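Local coordinates for extracellular solute-binding protein, family 3 (Methylophaga aminisulfidivorans MP, PDB 5SV6), which is of unknown function but has a periplasmic binding protein-like architecture and belongs to the family 3 solute-binding proteins, at residues 149-154 with 209-214; 129-134 with 230-235; 156-161 with 178-183. All blocks are in the same frame, centred on the assembly; numbering follows the deposited sequence.

Contact 1 (149-154 with 209-214)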
loop_
_atom_site.group_PDB
_atom_site.type_symbol
_atom_site.label_atom_id
_atom_site.label_comp_id
_atom_site.label_asym_id
_atom_site.label_seq_id
_atom_site.Cartn_x
_atom_site.Cartn_y
_atom_site.Cartn_z
ATOM N N LYS A 149 -14.134 -10.800 17.171
ATOM C CA LYS A 149 -15.582 -10.920 17.371
ATOM C C LYS A 149 -16.131 -9.994 18.460
ATOM O O LYS A 149 -17.309 -9.629 18.450
ATOM C CB LYS A 149 -15.941 -12.369 17.719
ATOM C CG LYS A 149 -16.439 -13.211 16.562
ATOM C CD LYS A 149 -15.390 -13.366 15.477
ATOM C CE LYS A 149 -15.745 -14.513 14.538
ATOM N NZ LYS A 149 -17.203 -14.489 14.221
ATOM N N ASP A 150 -15.282 -9.623 19.409
ATOM C CA ASP A 150 -15.696 -8.736 20.480
ATOM C C ASP A 150 -15.528 -7.260 20.107
ATOM O O ASP A 150 -15.854 -6.378 20.898
ATOM C CB ASP A 150 -14.921 -9.053 21.766
ATOM C CG ASP A 150 -15.034 -10.524 22.170
ATOM O OD1 ASP A 150 -16.054 -11.150 21.817
ATOM O OD2 ASP A 150 -14.111 -11.051 22.837
HETATM N N MSE A 151 -15.014 -6.992 18.909
HETATM C CA MSE A 151 -14.793 -5.615 18.477
HETATM C C MSE A 151 -15.902 -5.141 17.536
HETATM O O MSE A 151 -16.604 -5.954 16.940
HETATM C CB MSE A 151 -13.431 -5.478 17.803
HETATM C CG MSE A 151 -12.261 -5.839 18.708
HETATM SE SE MSE A 151 -10.583 -5.837 17.718
HETATM C CE MSE A 151 -9.335 -5.727 19.220
ATOM N N SER A 152 -16.032 -3.823 17.399
ATOM C CA SER A 152 -17.084 -3.221 16.590
ATOM C C SER A 152 -16.580 -2.156 15.614
ATOM O O SER A 152 -17.212 -1.917 14.585
ATOM C CB SER A 152 -18.145 -2.604 17.499
ATOM O OG SER A 152 -18.672 -3.589 18.372
ATOM N N LYS A 153 -15.450 -1.527 15.935
ATOM C CA LYS A 153 -14.914 -0.426 15.121
ATOM C C LYS A 153 -13.597 -0.811 14.461
ATOM O O LYS A 153 -12.576 -0.925 15.136
ATOM C CB LYS A 153 -14.690 0.815 15.993
ATOM C CG LYS A 153 -15.956 1.374 16.651
ATOM C CD LYS A 153 -16.700 2.273 15.693
ATOM C CE LYS A 153 -18.001 2.807 16.299
ATOM N NZ LYS A 153 -17.779 4.025 17.133
ATOM N N PHE A 154 -13.622 -0.971 13.140
ATOM C CA PHE A 154 -12.479 -1.463 12.383
ATOM C C PHE A 154 -12.017 -0.410 11.370
ATOM O O PHE A 154 -12.749 -0.061 10.452
ATOM C CB PHE A 154 -12.855 -2.753 11.643
ATOM C CG PHE A 154 -13.306 -3.875 12.554
ATOM C CD1 PHE A 154 -14.598 -3.901 13.061
ATOM C CD2 PHE A 154 -12.447 -4.919 12.871
ATOM C CE1 PHE A 154 -15.014 -4.927 13.899
ATOM C CE2 PHE A 154 -12.859 -5.961 13.707
ATOM C CZ PHE A 154 -14.147 -5.959 14.213
ATOM N N ALA A 209 -10.940 3.544 16.955
ATOM C CA ALA A 209 -10.980 2.244 16.305
ATOM C C ALA A 209 -10.491 1.191 17.288
ATOM O O ALA A 209 -9.500 1.398 17.978
ATOM C CB ALA A 209 -10.121 2.236 15.039
ATOM N N ASP A 210 -11.192 0.065 17.367
ATOM C CA ASP A 210 -10.681 -1.068 18.136
ATOM C C ASP A 210 -9.406 -1.599 17.499
ATOM O O ASP A 210 -8.510 -2.106 18.186
ATOM C CB ASP A 210 -11.724 -2.184 18.173
ATOM C CG ASP A 210 -12.955 -1.792 18.944
ATOM O OD1 ASP A 210 -12.791 -1.321 20.084
ATOM O OD2 ASP A 210 -14.071 -1.945 18.408
ATOM N N ILE A 211 -9.326 -1.481 16.175
ATOM C CA ILE A 211 -8.240 -2.104 15.418
ATOM C C ILE A 211 -8.245 -1.593 13.986
ATOM O O ILE A 211 -9.266 -1.124 13.494
ATOM C CB ILE A 211 -8.402 -3.644 15.409
ATOM C CG1 ILE A 211 -7.109 -4.343 14.975
ATOM C CG2 ILE A 211 -9.592 -4.057 14.539
ATOM C CD1 ILE A 211 -7.142 -5.858 15.160
ATOM N N ALA A 212 -7.091 -1.655 13.328
ATOM C CA ALA A 212 -7.024 -1.349 11.909
ATOM C C ALA A 212 -6.503 -2.569 11.190
ATOM O O ALA A 212 -5.814 -3.407 11.778
ATOM C CB ALA A 212 -6.111 -0.143 11.642
ATOM N N HIS A 213 -6.857 -2.686 9.917
ATOM C CA HIS A 213 -6.272 -3.713 9.068
ATOM C C HIS A 213 -5.914 -2.991 7.785
ATOM O O HIS A 213 -6.799 -2.576 7.031
ATOM C CB HIS A 213 -7.253 -4.863 8.832
ATOM C CG HIS A 213 -6.650 -6.039 8.129
ATOM N ND1 HIS A 213 -6.873 -6.305 6.796
ATOM C CD2 HIS A 213 -5.835 -7.023 8.577
ATOM C CE1 HIS A 213 -6.232 -7.409 6.454
ATOM N NE2 HIS A 213 -5.586 -7.860 7.515
ATOM N N ILE A 214 -4.613 -2.811 7.572
ATOM C CA ILE A 214 -4.091 -1.857 6.592
ATOM C C ILE A 214 -2.936 -2.498 5.851
ATOM O O ILE A 214 -2.172 -3.256 6.442
ATOM C CB ILE A 214 -3.505 -0.588 7.299
ATOM C CG1 ILE A 214 -4.509 0.020 8.267
ATOM C CG2 ILE A 214 -3.052 0.472 6.289
ATOM C CD1 ILE A 214 -5.792 0.409 7.577
#

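Contact 2 (129-134 with 230-235)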
loop_
_atom_site.group_PDB
_atom_site.type_symbol
_atom_site.label_atom_id
_atom_site.label_comp_id
_atom_site.label_asym_id
_atom_site.label_seq_id
_atom_site.Cartn_x
_atom_site.Cartn_y
_atom_site.Cartn_z
ATOM N N ALA A 129 -2.007 -5.906 7.447
ATOM C CA ALA A 129 -1.645 -6.201 8.834
ATOM C C ALA A 129 -2.666 -5.664 9.830
ATOM O O ALA A 129 -3.234 -4.594 9.622
ATOM C CB ALA A 129 -0.257 -5.628 9.162
ATOM N N PHE A 130 -2.878 -6.415 10.909
ATOM C CA PHE A 130 -3.661 -5.956 12.053
ATOM C C PHE A 130 -2.834 -5.000 12.886
ATOM O O PHE A 130 -1.677 -5.278 13.199
ATOM C CB PHE A 130 -4.082 -7.139 12.919
ATOM C CG PHE A 130 -4.933 -8.127 12.195
ATOM C CD1 PHE A 130 -6.300 -7.911 12.060
ATOM C CD2 PHE A 130 -4.370 -9.261 11.630
ATOM C CE1 PHE A 130 -7.089 -8.807 11.370
ATOM C CE2 PHE A 130 -5.153 -10.170 10.949
ATOM C CZ PHE A 130 -6.514 -9.948 10.824
ATOM N N ILE A 131 -3.428 -3.866 13.232
ATOM C CA ILE A 131 -2.738 -2.841 13.989
ATOM C C ILE A 131 -3.590 -2.470 15.200
ATOM O O ILE A 131 -4.714 -2.000 15.046
ATOM C CB ILE A 131 -2.473 -1.609 13.106
ATOM C CG1 ILE A 131 -1.470 -1.972 11.999
ATOM C CG2 ILE A 131 -1.963 -0.439 13.952
ATOM C CD1 ILE A 131 -1.410 -0.979 10.832
ATOM N N TYR A 132 -3.052 -2.688 16.400
ATOM C CA TYR A 132 -3.809 -2.510 17.633
ATOM C C TYR A 132 -2.888 -2.130 18.800
ATOM O O TYR A 132 -1.667 -2.260 18.686
ATOM C CB TYR A 132 -4.622 -3.782 17.945
ATOM C CG TYR A 132 -3.824 -5.062 17.978
ATOM C CD1 TYR A 132 -3.595 -5.785 16.821
ATOM C CD2 TYR A 132 -3.321 -5.562 19.174
ATOM C CE1 TYR A 132 -2.864 -6.966 16.845
ATOM C CE2 TYR A 132 -2.592 -6.736 19.213
ATOM C CZ TYR A 132 -2.369 -7.436 18.047
ATOM O OH TYR A 132 -1.649 -8.612 18.078
ATOM N N PRO A 133 -3.455 -1.637 19.920
ATOM C CA PRO A 133 -2.550 -1.178 20.981
ATOM C C PRO A 133 -1.783 -2.327 21.616
ATOM O O PRO A 133 -2.350 -3.392 21.847
ATOM C CB PRO A 133 -3.499 -0.546 22.012
ATOM C CG PRO A 133 -4.706 -0.166 21.230
ATOM C CD PRO A 133 -4.856 -1.288 20.218
ATOM N N ALA A 134 -0.498 -2.116 21.865
ATOM C CA ALA A 134 0.304 -3.139 22.510
ATOM C C ALA A 134 -0.006 -3.102 23.996
ATOM O O ALA A 134 -0.586 -2.125 24.489
ATOM C CB ALA A 134 1.783 -2.896 22.260
ATOM N N LEU A 230 2.149 0.477 19.431
ATOM C CA LEU A 230 1.212 -0.327 18.656
ATOM C C LEU A 230 1.858 -1.632 18.233
ATOM O O LEU A 230 3.077 -1.712 18.066
ATOM C CB LEU A 230 0.751 0.430 17.406
ATOM C CG LEU A 230 0.056 1.782 17.610
ATOM C CD1 LEU A 230 -0.359 2.359 16.260
ATOM C CD2 LEU A 230 -1.158 1.676 18.530
ATOM N N LYS A 231 1.035 -2.653 18.059
ATOM C CA LYS A 231 1.479 -3.883 17.441
ATOM C C LYS A 231 1.033 -3.867 15.997
ATOM O O LYS A 231 -0.058 -3.381 15.691
ATOM C CB LYS A 231 0.862 -5.095 18.143
ATOM C CG LYS A 231 1.543 -5.468 19.451
ATOM C CD LYS A 231 1.265 -6.928 19.816
ATOM C CE LYS A 231 1.925 -7.882 18.826
ATOM N NZ LYS A 231 1.750 -9.308 19.223
HETATM N N MSE A 232 1.874 -4.397 15.113
HETATM C CA MSE A 232 1.501 -4.591 13.717
HETATM C C MSE A 232 1.756 -6.049 13.328
HETATM O O MSE A 232 2.902 -6.481 13.185
HETATM C CB MSE A 232 2.277 -3.631 12.806
HETATM C CG MSE A 232 1.836 -3.698 11.340
HETATM SE SE MSE A 232 2.674 -2.342 10.189
HETATM C CE MSE A 232 4.533 -2.777 10.537
ATOM N N VAL A 233 0.682 -6.813 13.186
ATOM C CA VAL A 233 0.783 -8.236 12.928
ATOM C C VAL A 233 0.368 -8.519 11.495
ATOM O O VAL A 233 -0.791 -8.320 11.137
ATOM C CB VAL A 233 -0.123 -9.035 13.896
ATOM C CG1 VAL A 233 -0.054 -10.526 13.589
ATOM C CG2 VAL A 233 0.276 -8.760 15.347
ATOM N N VAL A 234 1.315 -8.966 10.674
ATOM C CA VAL A 234 1.038 -9.216 9.263
ATOM C C VAL A 234 0.142 -10.439 9.067
ATOM O O VAL A 234 0.377 -11.494 9.673
ATOM C CB VAL A 234 2.344 -9.412 8.462
ATOM C CG1 VAL A 234 2.027 -9.664 7.012
ATOM C CG2 VAL A 234 3.260 -8.191 8.616
ATOM N N SER A 235 -0.883 -10.299 8.227
ATOM C CA SER A 235 -1.821 -11.398 7.984
ATOM C C SER A 235 -1.155 -12.591 7.312
ATOM O O SER A 235 -0.083 -12.463 6.725
ATOM C CB SER A 235 -2.989 -10.946 7.103
ATOM O OG SER A 235 -4.028 -10.381 7.871
HETATM O O HOH W 1 -1.386 -10.490 19.867
#

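Contact 3 (156-161 with 178-183)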
loop_
_atom_site.group_PDB
_atom_site.type_symbol
_atom_site.label_atom_id
_atom_site.label_comp_id
_atom_site.label_asym_id
_atom_site.label_seq_id
_atom_site.Cartn_x
_atom_site.Cartn_y
_atom_site.Cartn_z
ATOM N N ILE A 156 -10.495 0.298 8.229
ATOM C CA ILE A 156 -10.075 -0.383 7.002
ATOM C C ILE A 156 -10.320 0.440 5.734
ATOM O O ILE A 156 -11.044 1.440 5.750
ATOM C CB ILE A 156 -10.777 -1.747 6.821
ATOM C CG1 ILE A 156 -12.276 -1.543 6.564
ATOM C CG2 ILE A 156 -10.524 -2.656 8.036
ATOM C CD1 ILE A 156 -12.946 -2.724 5.900
ATOM N N VAL A 157 -9.716 -0.003 4.636
ATOM C CA VAL A 157 -9.921 0.624 3.337
ATOM C C VAL A 157 -10.900 -0.200 2.501
ATOM O O VAL A 157 -10.678 -1.389 2.261
ATOM C CB VAL A 157 -8.584 0.772 2.576
ATOM C CG1 VAL A 157 -8.803 1.424 1.210
ATOM C CG2 VAL A 157 -7.587 1.575 3.399
ATOM N N PRO A 158 -11.995 0.427 2.056
ATOM C CA PRO A 158 -12.998 -0.279 1.248
ATOM C C PRO A 158 -12.397 -0.786 -0.059
ATOM O O PRO A 158 -11.528 -0.129 -0.624
ATOM C CB PRO A 158 -14.050 0.799 0.974
ATOM C CG PRO A 158 -13.870 1.794 2.087
ATOM C CD PRO A 158 -12.396 1.813 2.359
ATOM N N GLY A 159 -12.842 -1.952 -0.516
ATOM C CA GLY A 159 -12.324 -2.541 -1.740
ATOM C C GLY A 159 -11.045 -3.334 -1.557
ATOM O O GLY A 159 -10.520 -3.912 -2.522
ATOM N N SER A 160 -10.531 -3.358 -0.328
ATOM C CA SER A 160 -9.322 -4.115 -0.021
ATOM C C SER A 160 -9.717 -5.504 0.518
ATOM O O SER A 160 -10.885 -5.732 0.833
ATOM C CB SER A 160 -8.467 -3.343 0.997
ATOM O OG SER A 160 -9.119 -3.255 2.250
ATOM N N PRO A 161 -8.748 -6.435 0.632
ATOM C CA PRO A 161 -9.085 -7.738 1.225
ATOM C C PRO A 161 -9.651 -7.604 2.641
ATOM O O PRO A 161 -10.364 -8.499 3.092
ATOM C CB PRO A 161 -7.741 -8.472 1.263
ATOM C CG PRO A 161 -6.908 -7.809 0.210
ATOM C CD PRO A 161 -7.338 -6.373 0.204
ATOM N N TYR A 178 -18.975 3.822 10.333
ATOM C CA TYR A 178 -17.648 4.213 10.799
ATOM C C TYR A 178 -16.630 4.361 9.653
ATOM O O TYR A 178 -15.941 5.372 9.559
ATOM C CB TYR A 178 -17.125 3.221 11.836
ATOM C CG TYR A 178 -15.742 3.579 12.319
ATOM C CD1 TYR A 178 -15.499 4.809 12.914
ATOM C CD2 TYR A 178 -14.679 2.702 12.166
ATOM C CE1 TYR A 178 -14.242 5.155 13.355
ATOM C CE2 TYR A 178 -13.404 3.041 12.613
ATOM C CZ TYR A 178 -13.197 4.275 13.205
ATOM O OH TYR A 178 -11.946 4.628 13.643
ATOM N N THR A 179 -16.562 3.358 8.782
ATOM C CA THR A 179 -15.631 3.358 7.639
ATOM C C THR A 179 -15.887 4.526 6.678
ATOM O O THR A 179 -14.948 5.169 6.175
ATOM C CB THR A 179 -15.755 2.035 6.849
ATOM O OG1 THR A 179 -15.415 0.935 7.704
ATOM C CG2 THR A 179 -14.828 2.032 5.639
HETATM N N MSE A 180 -17.164 4.802 6.428
HETATM C CA MSE A 180 -17.561 5.899 5.545
HETATM C C MSE A 180 -17.301 7.287 6.147
HETATM O O MSE A 180 -17.315 8.286 5.427
HETATM C CB MSE A 180 -19.037 5.786 5.181
HETATM C CG MSE A 180 -19.363 4.607 4.310
HETATM SE SE MSE A 180 -18.313 4.574 2.653
HETATM C CE MSE A 180 -17.050 3.162 3.107
ATOM N N SER A 181 -17.105 7.351 7.461
ATOM C CA SER A 181 -16.781 8.616 8.125
ATOM C C SER A 181 -15.297 8.940 7.960
ATOM O O SER A 181 -14.859 10.057 8.258
ATOM C CB SER A 181 -17.137 8.566 9.615
ATOM O OG SER A 181 -16.170 7.844 10.378
ATOM N N LEU A 182 -14.526 7.956 7.498
ATOM C CA LEU A 182 -13.069 8.097 7.392
ATOM C C LEU A 182 -12.550 8.217 5.958
ATOM O O LEU A 182 -11.572 8.906 5.713
ATOM C CB LEU A 182 -12.356 6.912 8.054
ATOM C CG LEU A 182 -12.540 6.710 9.556
ATOM C CD1 LEU A 182 -11.972 5.368 9.994
ATOM C CD2 LEU A 182 -11.893 7.850 10.334
ATOM N N ILE A 183 -13.180 7.512 5.025
ATOM C CA ILE A 183 -12.631 7.392 3.676
ATOM C C ILE A 183 -13.308 8.396 2.747
ATOM O O ILE A 183 -14.531 8.523 2.749
ATOM C CB ILE A 183 -12.804 5.956 3.117
ATOM C CG1 ILE A 183 -12.190 4.917 4.071
ATOM C CG2 ILE A 183 -12.191 5.838 1.719
ATOM C CD1 ILE A 183 -10.685 5.110 4.342
#

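Contact 1 (149-154 with 209-214)
Asp210 grips the loop 149-154 through one carboxylate oxygen, an example of a single acceptor gathering two successive backbone amides. Asp210 CB already lies in contact, 3.7 Å from Met151 CB and close to the carbonyl oxygen of Lys153. The next atom, Asp210 CG, lies 3.9 Å from both Met151 CB and Lys153 N. It is anti to its own carbonyl carbon (chi1 -66°), which swings the carboxylate beside the backbone N and toward the amides of Ser152 and Lys153. At the tip, Asp210 OD2 accepts two nearly straight bonds: Ser152 N donates at 2.9 Å with an angle of 168°, and Lys153 N matches it closely. Both donors arrive on the anti side of OD2, from opposite faces of the carboxylate plane.

The grip is returned by the backbone, for Asp210 N donates to Lys153 O at 2.8 Å, and Ile211 N adds a weak bond to the same oxygen. One residue further on, Phe154 pairs with Ile211 as a parallel bridge, where strand 154-156 lines up beside strand 211-215. Next to this polar clasp the selenomethionine Met151 runs extended beyond CG, sliding past Asp210 in the opposite direction, and its SE lies 3.8 Å from CG2 of Ile211. That same methyl meets the ring of Phe154 obliquely, 3.4 Å from CD2, while Leu138 and Ile140 cover Met151 from outside the contact.

With the carboxylate of Asp210 replaced by the methyl of an alanine, the amides of Ser152 and Lys153 would probably lose their shared acceptor and the loop could shift. The chemistry thus implies division of labour: a carboxylate fixes the loop that leads into the sheet edge, while CG2 of Ile211 packs between Met151 SE and the Phe154 ring.

Contact 2 (129-134 with 230-235)
The ring of Tyr132 receives CB of Lys231 over one face, a CH-pi contact with CB 4.1 Å from the ring centroid, while CG2 of Val233 approaches obliquely and lies 3.3 Å from the phenolic OH. The Phe130 ring, on the same side of the sheet, meets OG of Ser235 obliquely at CE2; that hydroxyl is hydrogen-bonded to His213.

These rings ride on a regular antiparallel ladder. Phe130 and Val233 form one hydrogen-bonded pair and Tyr132 and Lys231 the next, with Lys231 N giving Tyr132 O a 2.8 Å bond nearly straight at 171°. With CG between the backbone N and the carbonyl carbon (chi1 53°), Tyr132 lies alongside Lys231, the two chains pointing the same way. A water 2.6 Å from Tyr132 OH also accepts a weak bond from Lys231 NZ.

On the other face Met232 CG packs 3.6 Å from Ala129 CB and beside Ile131 CG1, against Val223 of helix 216-224. The chemistry therefore differs by face: aliphatic packing on the helix side, aromatic rings with a phenolic hydroxyl, an amine and a serine hydroxyl among them on the other, and strands 118-133 and 230-234 held in register by the backbone bonds.

Contact 3 (156-161 with 178-183)
Thr179 opens the encounter with the loop 156-161 through its methyl, a small case of a helix end packing on a turn by carbon contacts. With CG2 anti to the backbone N and OG1 beside it (chi1 -61°), the methyl of Thr179 is brought 3.7 Å from CG of the Pro158 ring, and also lies near the carbonyl oxygen of Ile156. The hydroxyl is occupied inside its own helix, where OG1 is hydrogen-bonded to the carbonyl oxygen of Asn175, and its approach to Ile156 CG1 is merely a loose touch.

Met180, a selenomethionine, sets out with its CB pointing away from the loop and has to double back. Bends at chi2 and chi3 carry CE round to Pro158, 3.6 Å from CG, and the two side chains slide past each other in opposite directions. Next, Ser181 turns inward on its own segment, its OG donating to Tyr178 O at 2.6 Å, an oxygen that also accepts from Ser181 N. Leu182 N and Ile183 N both donate to Thr179 O, and this brings Ile183 round to meet the loop again. Ile183 CG1 comes up against CD of Pro158 at 3.6 Å, while CD1 lies 3.9 Å from Ile156 O.

Pro158 is thus touched by Thr179, Met180 and Ile183, a rigid ring at the second position of the type II turn Val157 to Ser160. Gly159 follows it with a positive phi of 84°, where a side chain would run into the carbonyl oxygen of Pro158, and Ser160 takes the N-cap position of the next helix. The contact therefore joins the end of helix 172-180 to the link between strand 154-156 and helix 161-168; Ile156 packs on Leu166 of that helix, and Leu182 rests against helix 197-206.

How the contacts relate
Contacts 1 and 2 belong to the same sheet, for strand 211-215 runs beside strand 118-133, and backbone bonds such as Ala212 O to Ile131 N at 2.8 Å join them. Contact 3 follows strand 154-156 of that sheet, about 17 Å from contact 2 between centres, and meets contact 1 where Tyr178 packs on Lys153 and Ala209. All three are partly buried, none wholly core or wholly surface. Their chemistry follows their place: contact 2 is a backbone ladder between strands, contact 1 a carboxylate clasp at a strand's start, and contact 3 carbon packing between a helix end and a turn, with none of its hydrogen bonds running from one segment to the other.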